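Local coordinates for protein probable ferredoxin-dependent nitrite reductase NirA (Mycobacterium tuberculosis, PDB 1ZJ8) that catalyses the ferredoxin-dependent six-electron reduction of sulfite to sulfide with a siroheme and a [4Fe-4S] cluster, probably for making sulfur-containing amino acids and cofactors, at residues E101-M106 with W148-N153; A119-L124 with A371-M376; I127-A132 with S365-T370. One frame throughout, in Å; residues are numbered along the deposited sequence.

Interaction 1: residues E101-M106 with W148-N153; sequences EAKYFM and WIEVEN
Phe105 and Ile149 form an antiparallel hydrogen-bonded pair where strands 104-109 and 144-149 meet, flanked by aromatic and charged side chains. Phe105 N donates to Ile149 O at 2.7 Å and Ile149 N returns a bond to Phe105 O at 3.1 Å, a reciprocal pair fixing the strand register. Both residues start their side chains on the same face, where Phe105 CB meets Ile149 CG2, although the rest of Ile149 leads away. The Phe105 ring continues to Val151, its CE1 4.1 Å from Val151 CB, and also packs against Phe74. Beside the pair, Trp148 turns the edge of its six-membered ring to the face of Tyr104 in a T-shaped stack, planes 69° apart, with Trp148 CE3 over the centre of the tyrosine ring. Lys103 CG lies over the opposite face, offset toward the rim. Glu150 CG comes to the ring edge, 3.6 Å from Tyr104 CE1, and beyond CG its extended chain brings OE1 to Lys103 NZ in a salt bridge, modelled too short for its length to be trusted. This is neighbouring-strand pairing in a ferredoxin-like half domain, its antiparallel sheet completed by strand 363-365 of the other half; Met106, next after Phe105, lines the siroheme pocket.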
loop_
_atom_site.group_PDB
_atom_site.type_symbol
_atom_site.label_atom_id
_atom_site.label_comp_id
_atom_site.label_asym_id
_atom_site.label_seq_id
_atom_site.Cartn_x
_atom_site.Cartn_y
_atom_site.Cartn_z
ATOM N N GLU A 101 7.804 -20.682 -8.873
ATOM C CA GLU A 101 7.493 -20.881 -7.457
ATOM C C GLU A 101 8.684 -21.467 -6.694
ATOM O O GLU A 101 8.954 -22.659 -6.805
ATOM C CB GLU A 101 6.297 -21.829 -7.362
ATOM C CG GLU A 101 5.756 -22.059 -5.975
ATOM C CD GLU A 101 4.240 -22.211 -5.992
ATOM O OE1 GLU A 101 3.728 -23.326 -5.685
ATOM O OE2 GLU A 101 3.571 -21.205 -6.346
ATOM N N ALA A 102 9.383 -20.634 -5.923
ATOM C CA ALA A 102 10.529 -21.078 -5.112
ATOM C C ALA A 102 10.081 -21.755 -3.831
ATOM O O ALA A 102 8.884 -21.787 -3.525
ATOM C CB ALA A 102 11.444 -19.908 -4.767
ATOM N N LYS A 103 11.059 -22.276 -3.079
ATOM C CA LYS A 103 10.803 -22.972 -1.802
ATOM C C LYS A 103 10.820 -21.999 -0.623
ATOM O O LYS A 103 10.936 -22.427 0.536
ATOM C CB LYS A 103 11.825 -24.102 -1.541
ATOM C CG LYS A 103 13.014 -23.754 -0.552
ATOM C CD LYS A 103 13.707 -25.022 -0.023
ATOM C CE LYS A 103 15.033 -24.733 0.665
ATOM N NZ LYS A 103 14.825 -24.343 2.075
ATOM N N TYR A 104 10.715 -20.700 -0.910
ATOM C CA TYR A 104 10.787 -19.658 0.115
ATOM C C TYR A 104 9.539 -18.780 0.066
ATOM O O TYR A 104 8.826 -18.755 -0.936
ATOM C CB TYR A 104 12.055 -18.824 -0.093
ATOM C CG TYR A 104 13.351 -19.577 0.166
ATOM C CD1 TYR A 104 13.792 -19.801 1.467
ATOM C CD2 TYR A 104 14.136 -20.060 -0.890
ATOM C CE1 TYR A 104 14.968 -20.481 1.719
ATOM C CE2 TYR A 104 15.318 -20.751 -0.655
ATOM C CZ TYR A 104 15.735 -20.958 0.656
ATOM O OH TYR A 104 16.918 -21.629 0.945
ATOM N N PHE A 105 9.277 -18.067 1.156
ATOM C CA PHE A 105 8.066 -17.245 1.288
ATOM C C PHE A 105 8.357 -15.776 1.549
ATOM O O PHE A 105 9.278 -15.426 2.285
ATOM C CB PHE A 105 7.201 -17.763 2.446
ATOM C CG PHE A 105 6.637 -19.132 2.208
ATOM C CD1 PHE A 105 7.311 -20.270 2.670
ATOM C CD2 PHE A 105 5.444 -19.291 1.503
ATOM C CE1 PHE A 105 6.805 -21.544 2.440
ATOM C CE2 PHE A 105 4.923 -20.559 1.269
ATOM C CZ PHE A 105 5.605 -21.692 1.738
ATOM N N MET A 106 7.553 -14.920 0.944
ATOM C CA MET A 106 7.384 -13.574 1.439
ATOM C C MET A 106 6.420 -13.698 2.629
ATOM O O MET A 106 5.389 -14.381 2.531
ATOM C CB MET A 106 6.766 -12.676 0.363
ATOM C CG MET A 106 6.576 -11.201 0.779
ATOM S SD MET A 106 5.093 -10.850 1.802
ATOM C CE MET A 106 3.840 -10.699 0.514
ATOM N N TRP A 148 12.762 -14.667 1.809
ATOM C CA TRP A 148 13.636 -15.792 2.149
ATOM C C TRP A 148 13.148 -16.546 3.399
ATOM O O TRP A 148 13.963 -17.063 4.174
ATOM C CB TRP A 148 15.105 -15.329 2.379
ATOM C CG TRP A 148 15.730 -14.686 1.173
ATOM C CD1 TRP A 148 15.963 -13.349 0.964
ATOM C CD2 TRP A 148 16.175 -15.358 -0.003
ATOM N NE1 TRP A 148 16.527 -13.153 -0.281
ATOM C CE2 TRP A 148 16.671 -14.371 -0.890
ATOM C CE3 TRP A 148 16.204 -16.701 -0.398
ATOM C CZ2 TRP A 148 17.192 -14.693 -2.143
ATOM C CZ3 TRP A 148 16.715 -17.018 -1.636
ATOM C CH2 TRP A 148 17.203 -16.019 -2.498
ATOM N N ILE A 149 11.836 -16.613 3.607
ATOM C CA ILE A 149 11.325 -17.299 4.784
ATOM C C ILE A 149 10.981 -18.753 4.447
ATOM O O ILE A 149 10.456 -19.050 3.366
ATOM C CB ILE A 149 10.172 -16.504 5.454
ATOM C CG1 ILE A 149 10.757 -15.707 6.623
ATOM C CG2 ILE A 149 9.045 -17.414 5.961
ATOM C CD1 ILE A 149 9.808 -14.790 7.263
ATOM N N GLU A 150 11.319 -19.648 5.380
ATOM C CA GLU A 150 11.086 -21.079 5.222
ATOM C C GLU A 150 10.009 -21.503 6.234
ATOM O O GLU A 150 10.108 -21.167 7.444
ATOM C CB GLU A 150 12.374 -21.890 5.439
ATOM C CG GLU A 150 13.685 -21.227 5.031
ATOM C CD GLU A 150 14.867 -22.222 5.002
ATOM O OE1 GLU A 150 14.800 -23.216 4.238
ATOM O OE2 GLU A 150 15.875 -22.016 5.730
ATOM N N VAL A 151 9.004 -22.245 5.742
ATOM C CA VAL A 151 7.885 -22.725 6.573
ATOM C C VAL A 151 8.363 -23.258 7.949
ATOM O O VAL A 151 7.781 -22.931 8.998
ATOM C CB VAL A 151 6.998 -23.806 5.812
ATOM C CG1 VAL A 151 7.728 -25.133 5.636
ATOM C CG2 VAL A 151 5.656 -24.046 6.536
ATOM N N GLU A 152 9.452 -24.023 7.941
ATOM C CA GLU A 152 10.066 -24.512 9.171
ATOM C C GLU A 152 9.920 -23.495 10.299
ATOM O O GLU A 152 9.621 -23.878 11.417
ATOM C CB GLU A 152 11.560 -24.831 8.974
ATOM C CG GLU A 152 11.875 -25.991 8.014
ATOM C CD GLU A 152 11.776 -25.596 6.528
ATOM O OE1 GLU A 152 12.642 -24.837 6.046
ATOM O OE2 GLU A 152 10.838 -26.058 5.835
ATOM N N ASN A 153 10.106 -22.201 9.999
ATOM C CA ASN A 153 10.217 -21.152 11.042
ATOM C C ASN A 153 8.929 -20.402 11.435
ATOM O O ASN A 153 8.926 -19.646 12.430
ATOM C CB ASN A 153 11.248 -20.116 10.610
ATOM C CG ASN A 153 12.572 -20.732 10.272
ATOM O OD1 ASN A 153 13.378 -21.012 11.153
ATOM N ND2 ASN A 153 12.813 -20.938 8.980
#

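Interaction 2: residues A119-L124 with A371-M376; sequences AALRTL and AVADLM
Leu121 makes the apolar contact of helix 118-131 here, while Arg122 combines methylene packing with a salt bridge. The apolar half is carried by a single methyl: Leu121 CD2 lies 3.6 Å from Val372 CG1 and 3.8 Å from Met376 SD, fitting between residues one turn apart on helix 366-379, with Ala373 CB a little farther off. With CG anti to the backbone N (chi1 -172°), the leucine reaches outward from its helix, and its chain meets that of Met376 at about a right angle. Arg122 CB packs on Ala373 CB at 3.9 Å, and the chain then bends at chi3 to bring the guanidinium back over that same methyl, which sits above one face near the rim. NH1 of Arg122 gives Asp374 OD1 a hydrogen bond of 2.6 Å within a salt bridge, on its syn side but tilted 33° out of the carboxylate plane, while OD1 lies close to the plane of the guanidinium; the bond from Arg122 NH2 to the same oxygen is weak.

The two helices run nearly antiparallel, 158° between their directions and 8.5 Å apart at the closest approach of their axes. Each belongs to a different ferredoxin-like half domain, so the packing joins the two halves across 246 intervening residues. The small Ala373 side chain, facing the other helix, is consistent with this spacing, and Ala373 CA lies 5.5 Å from Arg122 CA. Farther out, strand 384-386 lies against this apolar cluster: Ile384 touches Leu121, Val372 and Met376, and Phe386 and Leu116 also meet Leu121.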
loop_
_atom_site.group_PDB
_atom_site.type_symbol
_atom_site.label_atom_id
_atom_site.label_comp_id
_atom_site.label_asym_id
_atom_site.label_seq_id
_atom_site.Cartn_x
_atom_site.Cartn_y
_atom_site.Cartn_z
ATOM N N ALA A 119 9.496 -1.855 21.487
ATOM C CA ALA A 119 9.677 -3.305 21.675
ATOM C C ALA A 119 9.243 -4.109 20.446
ATOM O O ALA A 119 9.944 -5.047 20.042
ATOM C CB ALA A 119 8.916 -3.776 22.905
ATOM N N ALA A 120 8.102 -3.741 19.865
ATOM C CA ALA A 120 7.587 -4.429 18.698
ATOM C C ALA A 120 8.505 -4.213 17.499
ATOM O O ALA A 120 8.715 -5.132 16.704
ATOM C CB ALA A 120 6.160 -3.957 18.384
ATOM N N LEU A 121 9.041 -3.001 17.370
ATOM C CA LEU A 121 9.953 -2.658 16.282
ATOM C C LEU A 121 11.271 -3.444 16.404
ATOM O O LEU A 121 11.841 -3.880 15.396
ATOM C CB LEU A 121 10.228 -1.156 16.281
ATOM C CG LEU A 121 11.015 -0.651 15.054
ATOM C CD1 LEU A 121 10.103 -0.583 13.835
ATOM C CD2 LEU A 121 11.722 0.697 15.307
ATOM N N ARG A 122 11.733 -3.640 17.639
ATOM C CA ARG A 122 12.908 -4.464 17.903
ATOM C C ARG A 122 12.705 -5.938 17.524
ATOM O O ARG A 122 13.605 -6.577 16.949
ATOM C CB ARG A 122 13.287 -4.359 19.365
ATOM C CG ARG A 122 14.548 -5.116 19.699
ATOM C CD ARG A 122 14.816 -5.071 21.179
ATOM N NE ARG A 122 14.654 -3.727 21.726
ATOM C CZ ARG A 122 15.535 -2.746 21.563
ATOM N NH1 ARG A 122 16.655 -2.949 20.855
ATOM N NH2 ARG A 122 15.296 -1.552 22.107
ATOM N N THR A 123 11.529 -6.467 17.858
ATOM C CA THR A 123 11.170 -7.840 17.530
ATOM C C THR A 123 11.194 -8.013 16.004
ATOM O O THR A 123 11.872 -8.893 15.491
ATOM C CB THR A 123 9.774 -8.189 18.128
ATOM O OG1 THR A 123 9.795 -8.003 19.559
ATOM C CG2 THR A 123 9.340 -9.641 17.763
ATOM N N LEU A 124 10.488 -7.139 15.295
ATOM C CA LEU A 124 10.551 -7.093 13.843
ATOM C C LEU A 124 11.986 -7.127 13.325
ATOM O O LEU A 124 12.289 -7.800 12.343
ATOM C CB LEU A 124 9.868 -5.824 13.343
ATOM C CG LEU A 124 8.384 -5.957 13.014
ATOM C CD1 LEU A 124 7.699 -7.131 13.736
ATOM C CD2 LEU A 124 7.662 -4.640 13.336
ATOM N N ALA A 371 18.337 -1.107 14.900
ATOM C CA ALA A 371 19.117 0.112 15.154
ATOM C C ALA A 371 18.224 1.302 15.544
ATOM O O ALA A 371 18.573 2.079 16.457
ATOM C CB ALA A 371 19.955 0.443 13.942
ATOM N N VAL A 372 17.090 1.421 14.849
ATOM C CA VAL A 372 16.108 2.481 15.100
ATOM C C VAL A 372 15.466 2.306 16.484
ATOM O O VAL A 372 15.213 3.282 17.191
ATOM C CB VAL A 372 14.968 2.503 14.013
ATOM C CG1 VAL A 372 13.843 3.472 14.412
ATOM C CG2 VAL A 372 15.509 2.852 12.629
ATOM N N ALA A 373 15.211 1.061 16.869
ATOM C CA ALA A 373 14.622 0.792 18.180
ATOM C C ALA A 373 15.494 1.325 19.311
ATOM O O ALA A 373 14.966 1.875 20.282
ATOM C CB ALA A 373 14.357 -0.694 18.354
ATOM N N ASP A 374 16.814 1.192 19.172
ATOM C CA ASP A 374 17.764 1.680 20.199
ATOM C C ASP A 374 17.886 3.200 20.210
ATOM O O ASP A 374 18.060 3.818 21.278
ATOM C CB ASP A 374 19.137 1.005 20.035
ATOM C CG ASP A 374 19.052 -0.511 20.214
ATOM O OD1 ASP A 374 18.308 -0.942 21.125
ATOM O OD2 ASP A 374 19.676 -1.271 19.429
ATOM N N LEU A 375 17.784 3.797 19.020
ATOM C CA LEU A 375 17.705 5.252 18.897
ATOM C C LEU A 375 16.439 5.773 19.578
ATOM O O LEU A 375 16.477 6.791 20.279
ATOM C CB LEU A 375 17.705 5.674 17.431
ATOM C CG LEU A 375 19.035 5.554 16.687
ATOM C CD1 LEU A 375 18.838 5.824 15.203
ATOM C CD2 LEU A 375 20.068 6.502 17.274
ATOM N N MET A 376 15.325 5.074 19.387
ATOM C CA MET A 376 14.101 5.436 20.070
ATOM C C MET A 376 14.274 5.425 21.599
ATOM O O MET A 376 13.816 6.342 22.294
ATOM C CB MET A 376 12.981 4.500 19.644
ATOM C CG MET A 376 12.452 4.809 18.254
ATOM S SD MET A 376 11.182 3.670 17.652
ATOM C CE MET A 376 9.896 3.925 18.873
#

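Interaction 3: residues I127-A132 with S365-T370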
loop_
_atom_site.group_PDB
_atom_site.type_symbol
_atom_site.label_atom_id
_atom_site.label_comp_id
_atom_site.label_asym_id
_atom_site.label_seq_id
_atom_site.Cartn_x
_atom_site.Cartn_y
_atom_site.Cartn_z
ATOM N N ILE A 127 13.591 -10.789 14.145
ATOM C CA ILE A 127 12.986 -11.750 13.232
ATOM C C ILE A 127 13.713 -11.669 11.882
ATOM O O ILE A 127 14.129 -12.702 11.351
ATOM C CB ILE A 127 11.441 -11.502 12.994
ATOM C CG1 ILE A 127 10.600 -11.478 14.295
ATOM C CG2 ILE A 127 10.854 -12.553 12.101
ATOM C CD1 ILE A 127 11.089 -12.337 15.424
ATOM N N SER A 128 13.866 -10.451 11.337
ATOM C CA SER A 128 14.407 -10.268 9.977
ATOM C C SER A 128 15.845 -10.755 9.898
ATOM O O SER A 128 16.198 -11.546 8.999
ATOM C CB SER A 128 14.358 -8.799 9.548
ATOM O OG SER A 128 14.966 -8.586 8.271
ATOM N N THR A 129 16.659 -10.284 10.846
ATOM C CA THR A 129 18.091 -10.582 10.867
ATOM C C THR A 129 18.324 -12.097 10.936
ATOM O O THR A 129 19.228 -12.630 10.288
ATOM C CB THR A 129 18.809 -9.872 12.073
ATOM O OG1 THR A 129 18.434 -8.482 12.144
ATOM C CG2 THR A 129 20.316 -9.964 11.936
ATOM N N GLU A 130 17.456 -12.781 11.679
ATOM C CA GLU A 130 17.615 -14.199 11.996
ATOM C C GLU A 130 16.893 -15.138 11.056
ATOM O O GLU A 130 17.398 -16.204 10.778
ATOM C CB GLU A 130 17.112 -14.463 13.414
ATOM C CG GLU A 130 17.745 -15.668 14.095
ATOM C CD GLU A 130 16.883 -16.206 15.248
ATOM O OE1 GLU A 130 16.918 -15.592 16.360
ATOM O OE2 GLU A 130 16.182 -17.240 15.024
ATOM N N PHE A 131 15.708 -14.772 10.589
ATOM C CA PHE A 131 14.913 -15.672 9.744
ATOM C C PHE A 131 14.697 -15.232 8.310
ATOM O O PHE A 131 14.177 -16.027 7.533
ATOM C CB PHE A 131 13.516 -15.867 10.327
ATOM C CG PHE A 131 13.492 -16.529 11.664
ATOM C CD1 PHE A 131 12.690 -16.020 12.673
ATOM C CD2 PHE A 131 14.254 -17.675 11.908
ATOM C CE1 PHE A 131 12.657 -16.622 13.896
ATOM C CE2 PHE A 131 14.220 -18.296 13.126
ATOM C CZ PHE A 131 13.426 -17.771 14.128
ATOM N N ALA A 132 15.036 -13.989 7.957
ATOM C CA ALA A 132 14.706 -13.465 6.618
ATOM C C ALA A 132 15.930 -13.004 5.831
ATOM O O ALA A 132 15.791 -12.343 4.806
ATOM C CB ALA A 132 13.662 -12.326 6.719
ATOM N N SER A 365 16.149 -3.004 6.660
ATOM C CA SER A 365 16.697 -4.311 7.031
ATOM C C SER A 365 16.527 -4.549 8.537
ATOM O O SER A 365 16.263 -3.623 9.323
ATOM C CB SER A 365 18.186 -4.450 6.639
ATOM O OG SER A 365 19.041 -3.504 7.291
ATOM N N GLY A 366 16.690 -5.810 8.933
ATOM C CA GLY A 366 16.588 -6.214 10.331
ATOM C C GLY A 366 17.508 -5.343 11.139
ATOM O O GLY A 366 17.066 -4.683 12.073
ATOM N N THR A 367 18.782 -5.321 10.750
ATOM C CA THR A 367 19.798 -4.513 11.426
ATOM C C THR A 367 19.364 -3.082 11.585
ATOM O O THR A 367 19.654 -2.468 12.626
ATOM C CB THR A 367 21.122 -4.469 10.647
ATOM O OG1 THR A 367 21.628 -5.796 10.530
ATOM C CG2 THR A 367 22.164 -3.597 11.352
ATOM N N ILE A 368 18.707 -2.532 10.558
ATOM C CA ILE A 368 18.286 -1.134 10.614
ATOM C C ILE A 368 17.112 -0.933 11.571
ATOM O O ILE A 368 17.121 -0.002 12.387
ATOM C CB ILE A 368 17.967 -0.564 9.230
ATOM C CG1 ILE A 368 19.280 -0.271 8.507
ATOM C CG2 ILE A 368 17.150 0.743 9.351
ATOM C CD1 ILE A 368 19.107 0.151 7.075
ATOM N N LEU A 369 16.105 -1.795 11.467
ATOM C CA LEU A 369 14.934 -1.686 12.333
ATOM C C LEU A 369 15.351 -1.790 13.801
ATOM O O LEU A 369 14.819 -1.083 14.677
ATOM C CB LEU A 369 13.896 -2.779 11.993
ATOM C CG LEU A 369 13.178 -2.648 10.644
ATOM C CD1 LEU A 369 12.318 -3.872 10.332
ATOM C CD2 LEU A 369 12.300 -1.413 10.621
ATOM N N THR A 370 16.310 -2.672 14.068
ATOM C CA THR A 370 16.767 -2.859 15.432
ATOM C C THR A 370 17.540 -1.623 15.830
ATOM O O THR A 370 17.376 -1.114 16.940
ATOM C CB THR A 370 17.548 -4.173 15.618
ATOM O OG1 THR A 370 16.741 -5.247 15.129
ATOM C CG2 THR A 370 17.837 -4.450 17.104
#
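Ser128 and Gly366 meet where helix 118-131 nears its C-terminal end and helix 366-379 begins, an antiparallel helix pair between the two ferredoxin-like half domains. Their axes come within 8.4 Å, and their directions differ by 153°. The tight part centres on the glycine: with no side chain in the way, its CA approaches that of Ser128 to 4.6 Å, and Ser128 CB rests 3.5 Å from Gly366 CA. The serine hydroxyl is set anti to its own backbone N (chi1 176°), which places OG beside the first backbone atoms of the opposite helix. The residue is buried, and its OG is satisfied by a hydrogen bond to Thr135 O, at the start of strand 135-138, which follows the helix. Ala136 continues this inner side, touching both Ser128 and Leu369.

One residue on, the contact opens to solvent. Thr129 still presses its OG1 to within 3.4 Å of Gly366 C, but its hydroxyl and that of Thr367 stay 4.5 Å apart, measured OG1 to OG1. What links these two exposed threonines is Asp134: OD1 of its carboxylate bonds to Thr129 OG1, and OD2 bonds to Thr367 OG1. Thr129 OG1 is also bonded to Gly125 O, one turn back in its helix. A carboxylate beside the first turn of helix 366-379 would probably be stabilised by the partial positive charge of that helix end. Ser365 stands at the N-cap of this turn, where its OG accepts a weak capping bond from Ile368 N. Gly366 O, in turn, accepts from Thr370 N and also from Thr370 OG1, the latter at 3.1 Å with the hydroxyl oxygen above the carbonyl plane.

How the interactions relate
From the N terminus the chain first passes 101-106, then runs along helix 118-131, which carries 119-124 and 127-132, and reaches 148-153, where interaction 1 closes a loop of 41 residues within one half domain. Some 210 residues later, 365-370 and 371-376 follow each other on helix 366-379. They return to the earlier helix, closing interaction 3 and, around it, interaction 2; the antiparallel course of the helices produces this nesting. Both long loops cross interaction 1, since their first segments lie inside its loop. Interaction 1 ties strands of the sheet, while interactions 2 and 3 form the helix seam between half domains, and Phe131 O meeting Ile149 CG1 at 3.6 Å joins sheet to seam.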